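Local coordinates for protein peptide methionine sulfoxide reductase MsrA (Treponema denticola ATCC 35405, PDB 5FA9) that probably repairs oxidised proteins by reducing methionine sulfoxide back to methionine, joining an MsrA and an MsrB reductase in one fused polypeptide, at residues P196-Y210 / S221-F235. The protein carries 2 engineered substitutions. Sequence-based numbering, arbitrary orientation.
Sequences PFTSEYDKFDAEGIY and SSLNKYDAGCGWPSF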
ATOM      1  N   PRO B 196      21.964  26.085 -14.914  1.00 58.35           N
ATOM      2  CA  PRO B 196      22.088  25.462 -13.592  1.00 48.60           C
ATOM      3  C   PRO B 196      22.698  26.377 -12.529  1.00 63.61           C
ATOM      4  O   PRO B 196      23.573  27.185 -12.843  1.00 59.96           O
ATOM      5  CB  PRO B 196      23.004  24.266 -13.853  1.00 56.60           C
ATOM      6  CG  PRO B 196      22.808  23.936 -15.280  1.00 61.98           C
ATOM      7  CD  PRO B 196      22.490  25.220 -15.986  1.00 54.64           C
ATOM      8  N   PHE B 197      22.211  26.249 -11.295  1.00 54.12           N
ATOM      9  CA  PHE B 197      22.753  26.949 -10.128  1.00 47.31           C
ATOM     10  C   PHE B 197      22.630  28.473 -10.209  1.00 51.90           C
ATOM     11  O   PHE B 197      23.277  29.190  -9.446  1.00 62.13           O
ATOM     12  CB  PHE B 197      24.224  26.569  -9.912  1.00 50.55           C
ATOM     13  CG  PHE B 197      24.463  25.088  -9.810  1.00 56.36           C
ATOM     14  CD1 PHE B 197      24.308  24.426  -8.604  1.00 64.26           C
ATOM     15  CD2 PHE B 197      24.852  24.359 -10.922  1.00 52.55           C
ATOM     16  CE1 PHE B 197      24.529  23.064  -8.510  1.00 57.17           C
ATOM     17  CE2 PHE B 197      25.073  22.998 -10.836  1.00 62.53           C
ATOM     18  CZ  PHE B 197      24.912  22.349  -9.628  1.00 61.68           C
ATOM     19  N   THR B 198      21.802  28.965 -11.124  1.00 52.35           N
ATOM     20  CA  THR B 198      21.636  30.407 -11.295  1.00 52.35           C
ATOM     21  C   THR B 198      20.432  30.949 -10.530  1.00 59.76           C
ATOM     22  O   THR B 198      20.393  32.128 -10.179  1.00 60.58           O
ATOM     23  CB  THR B 198      21.488  30.790 -12.779  1.00 53.94           C
ATOM     24  OG1 THR B 198      20.378  30.087 -13.351  1.00 57.81           O
ATOM     25  CG2 THR B 198      22.757  30.447 -13.545  1.00 53.21           C
ATOM     26  N   SER B 199      19.450  30.091 -10.276  1.00 57.74           N
ATOM     27  CA  SER B 199      18.241  30.514  -9.580  1.00 52.31           C
ATOM     28  C   SER B 199      18.469  30.661  -8.081  1.00 56.91           C
ATOM     29  O   SER B 199      19.209  29.886  -7.474  1.00 45.13           O
ATOM     30  CB  SER B 199      17.102  29.527  -9.833  1.00 53.82           C
ATOM     31  OG  SER B 199      15.933  29.917  -9.133  1.00 48.07           O
ATOM     32  N   GLU B 200      17.823  31.662  -7.492  1.00 49.15           N
ATOM     33  CA  GLU B 200      17.896  31.888  -6.054  1.00 54.53           C
ATOM     34  C   GLU B 200      17.200  30.771  -5.281  1.00 55.97           C
ATOM     35  O   GLU B 200      17.466  30.560  -4.098  1.00 55.77           O
ATOM     36  CB  GLU B 200      17.273  33.241  -5.700  1.00 47.59           C
ATOM     37  CG  GLU B 200      15.796  33.350  -6.054  1.00 65.57           C
ATOM     38  CD  GLU B 200      15.207  34.706  -5.714  1.00 77.57           C
ATOM     39  OE1 GLU B 200      15.274  35.107  -4.534  1.00 88.63           O
ATOM     40  OE2 GLU B 200      14.677  35.370  -6.629  1.00 87.90           O
ATOM     41  N   TYR B 201      16.309  30.057  -5.962  1.00 46.20           N
ATOM     42  CA  TYR B 201      15.537  28.986  -5.344  1.00 48.07           C
ATOM     43  C   TYR B 201      16.254  27.639  -5.400  1.00 50.57           C
ATOM     44  O   TYR B 201      15.714  26.628  -4.955  1.00 50.81           O
ATOM     45  CB  TYR B 201      14.164  28.872  -6.009  1.00 41.68           C
ATOM     46  CG  TYR B 201      13.287  30.087  -5.814  1.00 42.35           C
ATOM     47  CD1 TYR B 201      13.407  30.880  -4.681  1.00 47.35           C
ATOM     48  CD2 TYR B 201      12.336  30.441  -6.763  1.00 45.14           C
ATOM     49  CE1 TYR B 201      12.608  31.993  -4.498  1.00 42.53           C
ATOM     50  CE2 TYR B 201      11.530  31.551  -6.588  1.00 51.42           C
ATOM     51  CZ  TYR B 201      11.670  32.323  -5.454  1.00 47.25           C
ATOM     52  OH  TYR B 201      10.871  33.429  -5.275  1.00 43.69           O
ATOM     53  N   ASP B 202      17.466  27.624  -5.946  1.00 58.84           N
ATOM     54  CA  ASP B 202      18.234  26.385  -6.039  1.00 58.58           C
ATOM     55  C   ASP B 202      18.688  25.920  -4.659  1.00 57.97           C
ATOM     56  O   ASP B 202      18.227  24.893  -4.160  1.00 63.27           O
ATOM     57  CB  ASP B 202      19.440  26.566  -6.960  1.00 57.13           C
ATOM     58  CG  ASP B 202      20.243  25.291  -7.125  1.00 55.72           C
ATOM     59  OD1 ASP B 202      19.626  24.212  -7.252  1.00 55.28           O
ATOM     60  OD2 ASP B 202      21.490  25.366  -7.128  1.00 61.49           O
ATOM     61  N   LYS B 203      19.593  26.676  -4.045  1.00 57.86           N
ATOM     62  CA  LYS B 203      19.992  26.409  -2.670  1.00 56.22           C
ATOM     63  C   LYS B 203      19.093  27.201  -1.729  1.00 53.28           C
ATOM     64  O   LYS B 203      19.443  28.297  -1.291  1.00 54.68           O
ATOM     65  CB  LYS B 203      21.462  26.771  -2.446  1.00 51.89           C
ATOM     66  CG  LYS B 203      22.408  26.195  -3.490  1.00 59.75           C
ATOM     67  CD  LYS B 203      22.322  24.679  -3.543  1.00 64.73           C
ATOM     68  CE  LYS B 203      23.218  24.114  -4.634  1.00 66.95           C
ATOM     69  NZ  LYS B 203      22.812  22.739  -5.035  1.00 74.81           N
ATOM     70  N   PHE B 204      17.931  26.633  -1.423  1.00 52.71           N
ATOM     71  CA  PHE B 204      16.893  27.342  -0.686  1.00 48.69           C
ATOM     72  C   PHE B 204      15.987  26.345   0.040  1.00 51.60           C
ATOM     73  O   PHE B 204      15.531  25.368  -0.558  1.00 51.31           O
ATOM     74  CB  PHE B 204      16.086  28.217  -1.649  1.00 48.19           C
ATOM     75  CG  PHE B 204      15.214  29.233  -0.973  1.00 53.32           C
ATOM     76  CD1 PHE B 204      15.726  30.464  -0.597  1.00 52.86           C
ATOM     77  CD2 PHE B 204      13.879  28.967  -0.732  1.00 54.18           C
ATOM     78  CE1 PHE B 204      14.924  31.405   0.019  1.00 62.43           C
ATOM     79  CE2 PHE B 204      13.070  29.904  -0.118  1.00 58.62           C
ATOM     80  CZ  PHE B 204      13.594  31.124   0.259  1.00 46.36           C
ATOM     81  N   ASP B 205      15.725  26.588   1.322  1.00 50.57           N
ATOM     82  CA  ASP B 205      15.032  25.602   2.147  1.00 45.77           C
ATOM     83  C   ASP B 205      14.049  26.261   3.126  1.00 45.70           C
ATOM     84  O   ASP B 205      13.605  25.634   4.091  1.00 59.09           O
ATOM     85  CB  ASP B 205      16.046  24.738   2.907  1.00 63.90           C
ATOM     86  CG  ASP B 205      15.418  23.493   3.519  1.00 84.86           C
ATOM     87  OD1 ASP B 205      14.506  22.916   2.892  1.00 79.84           O
ATOM     88  OD2 ASP B 205      15.841  23.094   4.627  1.00 77.70           O
ATOM     89  N   ALA B 206      13.687  27.503   2.892  1.00 44.04           N
ATOM     90  CA  ALA B 206      12.749  28.170   3.756  1.00 45.09           C
ATOM     91  C   ALA B 206      11.374  27.546   3.632  1.00 50.97           C
ATOM     92  O   ALA B 206      11.068  26.956   2.643  1.00 49.40           O
ATOM     93  CB  ALA B 206      12.712  29.657   3.458  1.00 20.00           C
ATOM     94  N   GLU B 207      10.569  27.652   4.669  1.00 50.06           N
ATOM     95  CA  GLU B 207       9.234  27.063   4.672  1.00 46.98           C
ATOM     96  C   GLU B 207       8.227  27.959   3.966  1.00 40.36           C
ATOM     97  O   GLU B 207       8.176  29.166   4.203  1.00 52.08           O
ATOM     98  CB  GLU B 207       8.770  26.784   6.102  1.00 44.57           C
ATOM     99  CG  GLU B 207       9.605  25.753   6.836  1.00 48.02           C
ATOM    100  CD  GLU B 207       9.070  25.457   8.222  1.00 67.66           C
ATOM    101  OE1 GLU B 207       8.425  24.402   8.398  1.00 71.44           O
ATOM    102  OE2 GLU B 207       9.289  26.282   9.134  1.00 62.56           O
ATOM    103  N   GLY B 208       7.426  27.354   3.097  1.00 41.23           N
ATOM    104  CA  GLY B 208       6.438  28.082   2.326  1.00 36.04           C
ATOM    105  C   GLY B 208       6.054  27.318   1.076  1.00 35.01           C
ATOM    106  O   GLY B 208       6.421  26.155   0.913  1.00 34.68           O
ATOM    107  N   ILE B 209       5.311  27.970   0.190  1.00 39.60           N
ATOM    108  CA  ILE B 209       4.893  27.341  -1.056  1.00 42.46           C
ATOM    109  C   ILE B 209       5.524  28.023  -2.264  1.00 39.94           C
ATOM    110  O   ILE B 209       5.881  29.201  -2.213  1.00 38.33           O
ATOM    111  CB  ILE B 209       3.360  27.359  -1.218  1.00 35.97           C
ATOM    112  CG1 ILE B 209       2.831  28.793  -1.155  1.00 35.94           C
ATOM    113  CG2 ILE B 209       2.703  26.504  -0.151  1.00 37.90           C
ATOM    114  CD1 ILE B 209       1.346  28.908  -1.428  1.00 29.70           C
ATOM    115  N   TYR B 210       5.656  27.270  -3.350  1.00 41.02           N
ATOM    116  CA  TYR B 210       6.145  27.823  -4.605  1.00 33.30           C
ATOM    117  C   TYR B 210       4.976  27.967  -5.565  1.00 36.15           C
ATOM    118  O   TYR B 210       4.277  27.000  -5.870  1.00 36.75           O
ATOM    119  CB  TYR B 210       7.250  26.948  -5.196  1.00 35.12           C
ATOM    120  CG  TYR B 210       8.503  26.931  -4.350  1.00 41.51           C
ATOM    121  CD1 TYR B 210       8.637  26.047  -3.287  1.00 39.06           C
ATOM    122  CD2 TYR B 210       9.546  27.812  -4.605  1.00 39.72           C
ATOM    123  CE1 TYR B 210       9.778  26.035  -2.509  1.00 39.67           C
ATOM    124  CE2 TYR B 210      10.690  27.807  -3.833  1.00 36.30           C
ATOM    125  CZ  TYR B 210      10.801  26.917  -2.786  1.00 39.85           C
ATOM    126  OH  TYR B 210      11.938  26.909  -2.015  1.00 36.65           O
ATOM    127  N   SER B 221       5.387  22.534  -2.656  1.00 35.95           N
ATOM    128  CA  SER B 221       5.590  22.854  -1.249  1.00 35.85           C
ATOM    129  C   SER B 221       7.054  22.693  -0.854  1.00 33.98           C
ATOM    130  O   SER B 221       7.763  21.848  -1.401  1.00 33.00           O
ATOM    131  CB  SER B 221       4.709  21.969  -0.364  1.00 34.19           C
ATOM    132  OG  SER B 221       5.006  22.163   1.007  1.00 35.94           O
ATOM    133  N   SER B 222       7.502  23.509   0.096  1.00 35.79           N
ATOM    134  CA  SER B 222       8.872  23.434   0.593  1.00 37.61           C
ATOM    135  C   SER B 222       9.148  22.091   1.264  1.00 36.07           C
ATOM    136  O   SER B 222      10.298  21.664   1.368  1.00 36.87           O
ATOM    137  CB  SER B 222       9.148  24.573   1.577  1.00 37.95           C
ATOM    138  OG  SER B 222       8.257  24.522   2.678  1.00 36.56           O
ATOM    139  N   LEU B 223       8.086  21.434   1.717  1.00 30.58           N
ATOM    140  CA  LEU B 223       8.201  20.144   2.390  1.00 39.29           C
ATOM    141  C   LEU B 223       8.669  19.053   1.433  1.00 31.24           C
ATOM    142  O   LEU B 223       9.266  18.061   1.851  1.00 35.59           O
ATOM    143  CB  LEU B 223       6.859  19.751   3.013  1.00 39.59           C
ATOM    144  CG  LEU B 223       6.826  18.485   3.873  1.00 45.91           C
ATOM    145  CD1 LEU B 223       7.744  18.620   5.079  1.00 36.38           C
ATOM    146  CD2 LEU B 223       5.405  18.163   4.303  1.00 45.40           C
ATOM    147  N   ASN B 224       8.408  19.249   0.146  1.00 33.35           N
ATOM    148  CA  ASN B 224       8.753  18.256  -0.864  1.00 36.28           C
ATOM    149  C   ASN B 224      10.022  18.620  -1.625  1.00 46.14           C
ATOM    150  O   ASN B 224      10.417  17.925  -2.561  1.00 42.75           O
ATOM    151  CB  ASN B 224       7.591  18.086  -1.842  1.00 36.63           C
ATOM    152  CG  ASN B 224       6.296  17.724  -1.146  1.00 41.44           C
ATOM    153  OD1 ASN B 224       6.241  16.773  -0.368  1.00 36.58           O
ATOM    154  ND2 ASN B 224       5.245  18.490  -1.415  1.00 38.78           N
ATOM    155  N   LYS B 225      10.656  19.713  -1.212  1.00 44.87           N
ATOM    156  CA  LYS B 225      11.857  20.206  -1.876  1.00 41.51           C
ATOM    157  C   LYS B 225      13.114  19.534  -1.335  1.00 42.14           C
ATOM    158  O   LYS B 225      13.225  19.282  -0.135  1.00 43.65           O
ATOM    159  CB  LYS B 225      11.958  21.723  -1.715  1.00 43.12           C
ATOM    160  CG  LYS B 225      12.995  22.383  -2.602  1.00 38.85           C
ATOM    161  CD  LYS B 225      12.895  23.895  -2.508  1.00 33.19           C
ATOM    162  CE  LYS B 225      13.773  24.576  -3.541  1.00 40.59           C
ATOM    163  NZ  LYS B 225      15.222  24.325  -3.304  1.00 44.87           N
ATOM    164  N   TYR B 226      14.059  19.243  -2.223  1.00 38.90           N
ATOM    165  CA  TYR B 226      15.323  18.634  -1.823  1.00 40.44           C
ATOM    166  C   TYR B 226      16.440  19.000  -2.798  1.00 48.17           C
ATOM    167  O   TYR B 226      16.183  19.520  -3.884  1.00 46.15           O
ATOM    168  CB  TYR B 226      15.182  17.113  -1.729  1.00 35.61           C
ATOM    169  CG  TYR B 226      15.183  16.406  -3.065  1.00 39.25           C
ATOM    170  CD1 TYR B 226      14.057  16.409  -3.879  1.00 41.74           C
ATOM    171  CD2 TYR B 226      16.310  15.727  -3.510  1.00 45.73           C
ATOM    172  CE1 TYR B 226      14.058  15.762  -5.101  1.00 39.48           C
ATOM    173  CE2 TYR B 226      16.320  15.079  -4.727  1.00 43.20           C
ATOM    174  CZ  TYR B 226      15.193  15.099  -5.519  1.00 46.72           C
ATOM    175  OH  TYR B 226      15.204  14.449  -6.731  1.00 41.01           O
ATOM    176  N   ASP B 227      17.680  18.723  -2.405  1.00 48.72           N
ATOM    177  CA  ASP B 227      18.837  19.045  -3.234  1.00 46.91           C
ATOM    178  C   ASP B 227      19.221  17.861  -4.117  1.00 50.94           C
ATOM    179  O   ASP B 227      19.784  16.875  -3.640  1.00 46.20           O
ATOM    180  CB  ASP B 227      20.025  19.457  -2.359  1.00 55.28           C
ATOM    181  CG  ASP B 227      21.094  20.212  -3.135  1.00 68.39           C
ATOM    182  OD1 ASP B 227      21.290  19.924  -4.334  1.00 56.84           O
ATOM    183  OD2 ASP B 227      21.744  21.097  -2.539  1.00 75.02           O
ATOM    184  N   ALA B 228      18.912  17.965  -5.406  1.00 53.86           N
ATOM    185  CA  ALA B 228      19.262  16.922  -6.361  1.00 50.67           C
ATOM    186  C   ALA B 228      20.683  17.117  -6.881  1.00 65.17           C
ATOM    187  O   ALA B 228      21.268  16.211  -7.473  1.00 70.25           O
ATOM    188  CB  ALA B 228      18.271  16.905  -7.514  1.00 49.70           C
ATOM    189  N   GLY B 229      21.231  18.307  -6.653  1.00 65.27           N
ATOM    190  CA  GLY B 229      22.592  18.612  -7.056  1.00 50.89           C
ATOM    191  C   GLY B 229      22.748  18.865  -8.544  1.00 55.72           C
ATOM    192  O   GLY B 229      23.864  18.889  -9.060  1.00 60.53           O
ATOM    193  N   CYS B 230      21.629  19.056  -9.238  1.00 65.87           N
ATOM    194  CA  CYS B 230      21.661  19.262 -10.682  1.00 61.03           C
ATOM    195  C   CYS B 230      21.535  20.738 -11.056  1.00 60.57           C
ATOM    196  O   CYS B 230      21.530  21.086 -12.236  1.00 64.64           O
ATOM    197  CB  CYS B 230      20.552  18.455 -11.358  1.00 67.74           C
ATOM    198  SG  CYS B 230      20.727  16.663 -11.178  1.00 82.89           S
ATOM    199  N   GLY B 231      21.437  21.599 -10.050  1.00 56.71           N
ATOM    200  CA  GLY B 231      21.428  23.034 -10.276  1.00 53.77           C
ATOM    201  C   GLY B 231      20.053  23.664 -10.408  1.00 52.53           C
ATOM    202  O   GLY B 231      19.940  24.878 -10.575  1.00 54.26           O
ATOM    203  N   TRP B 232      19.008  22.848 -10.334  1.00 55.69           N
ATOM    204  CA  TRP B 232      17.643  23.360 -10.405  1.00 52.73           C
ATOM    205  C   TRP B 232      16.844  22.986  -9.164  1.00 52.33           C
ATOM    206  O   TRP B 232      17.109  21.958  -8.541  1.00 50.90           O
ATOM    207  CB  TRP B 232      16.928  22.833 -11.653  1.00 51.44           C
ATOM    208  CG  TRP B 232      17.531  23.291 -12.944  1.00 61.33           C
ATOM    209  CD1 TRP B 232      17.436  24.534 -13.497  1.00 56.26           C
ATOM    210  CD2 TRP B 232      18.305  22.502 -13.856  1.00 59.68           C
ATOM    211  NE1 TRP B 232      18.114  24.572 -14.692  1.00 53.90           N
ATOM    212  CE2 TRP B 232      18.654  23.338 -14.935  1.00 62.04           C
ATOM    213  CE3 TRP B 232      18.739  21.174 -13.861  1.00 53.95           C
ATOM    214  CZ2 TRP B 232      19.418  22.887 -16.010  1.00 59.64           C
ATOM    215  CZ3 TRP B 232      19.498  20.729 -14.929  1.00 68.15           C
ATOM    216  CH2 TRP B 232      19.830  21.583 -15.988  1.00 56.13           C
ATOM    217  N   PRO B 233      15.872  23.836  -8.791  1.00 51.46           N
ATOM    218  CA  PRO B 233      14.910  23.499  -7.737  1.00 46.50           C
ATOM    219  C   PRO B 233      14.236  22.159  -8.009  1.00 44.60           C
ATOM    220  O   PRO B 233      13.619  21.985  -9.060  1.00 53.12           O
ATOM    221  CB  PRO B 233      13.903  24.648  -7.805  1.00 45.05           C
ATOM    222  CG  PRO B 233      14.696  25.800  -8.313  1.00 47.23           C
ATOM    223  CD  PRO B 233      15.706  25.221  -9.268  1.00 51.99           C
ATOM    224  N   SER B 234      14.355  21.226  -7.071  1.00 45.79           N
ATOM    225  CA  SER B 234      13.849  19.874  -7.274  1.00 41.21           C
ATOM    226  C   SER B 234      12.827  19.487  -6.213  1.00 40.23           C
ATOM    227  O   SER B 234      13.007  19.767  -5.028  1.00 44.22           O
ATOM    228  CB  SER B 234      15.002  18.870  -7.282  1.00 46.04           C
ATOM    229  OG  SER B 234      15.943  19.185  -8.293  1.00 51.26           O
ATOM    230  N   PHE B 235      11.752  18.840  -6.651  1.00 38.22           N
ATOM    231  CA  PHE B 235      10.678  18.433  -5.754  1.00 35.03           C
ATOM    232  C   PHE B 235      10.324  16.963  -5.963  1.00 42.93           C
ATOM    233  O   PHE B 235      10.541  16.411  -7.042  1.00 34.25           O
ATOM    234  CB  PHE B 235       9.442  19.311  -5.965  1.00 36.15           C
ATOM    235  CG  PHE B 235       9.699  20.778  -5.770  1.00 37.32           C
ATOM    236  CD1 PHE B 235      10.109  21.571  -6.828  1.00 40.69           C
ATOM    237  CD2 PHE B 235       9.527  21.366  -4.526  1.00 36.61           C
ATOM    238  CE1 PHE B 235      10.347  22.922  -6.651  1.00 37.50           C
ATOM    239  CE2 PHE B 235       9.762  22.716  -4.343  1.00 34.95           C
ATOM    240  CZ  PHE B 235      10.173  23.495  -5.408  1.00 39.03           C
TER
HETATM  241  O   HOH W   1      18.838  27.220 -11.318  1.00 57.87           O
HETATM  242  O   HOH W   2      12.371  23.438   1.385  1.00 36.70           O
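The phenyl ring of F197 lies over G231, whose CA sits above the ring centre, 3.4 Å from the centroid and almost on the ring normal, a CH-pi contact within the MsrB (SelR) part of the fusion. Here the loop leading into strand 208-212 packs on the segment that leaves strand 218-221 and runs on to strand 234-235. G231 CA packs against P196 CB as well as the F197 ring. With CG of F197 beside its own backbone N (chi1 -54°), the ring folds back over G231 while that N donates to G231 O, which also accepts from a water bound to S199 N. One face of the W232 indole is met near its rim by P196 CA, and P196 CG touches W232 CZ2 at 3.6 Å; W232 NE1 bonds to E194 O. Farther along, the F235 edge points at a face of Y210 in a T-shaped pair, centroids 5.2 Å apart and planes at 67°. S221 and S222 border the Y210 ring near its plane, and F220 stacks on F235.

K225 crosses Y210 at about a right angle, its CD 3.2 Å from Y210 OH. Its chain is extended until a final bend (chi4 -65°) brings NZ to three backbone carbonyl oxygens: Y201 O is met almost head-on, F204 O on an in-plane lone pair, and D202 O weakly. The ammonium thus ties together carbonyls at the end of the type I turn S199-D202 and just beyond it. K203 NZ instead meets D227 OD2 from the syn side at 3.2 Å in a salt bridge. Next to the antiparallel I209-S221 pair, S222 N donates to G208 O, and G208 N returns a bond to S222 OG at 3.0 Å.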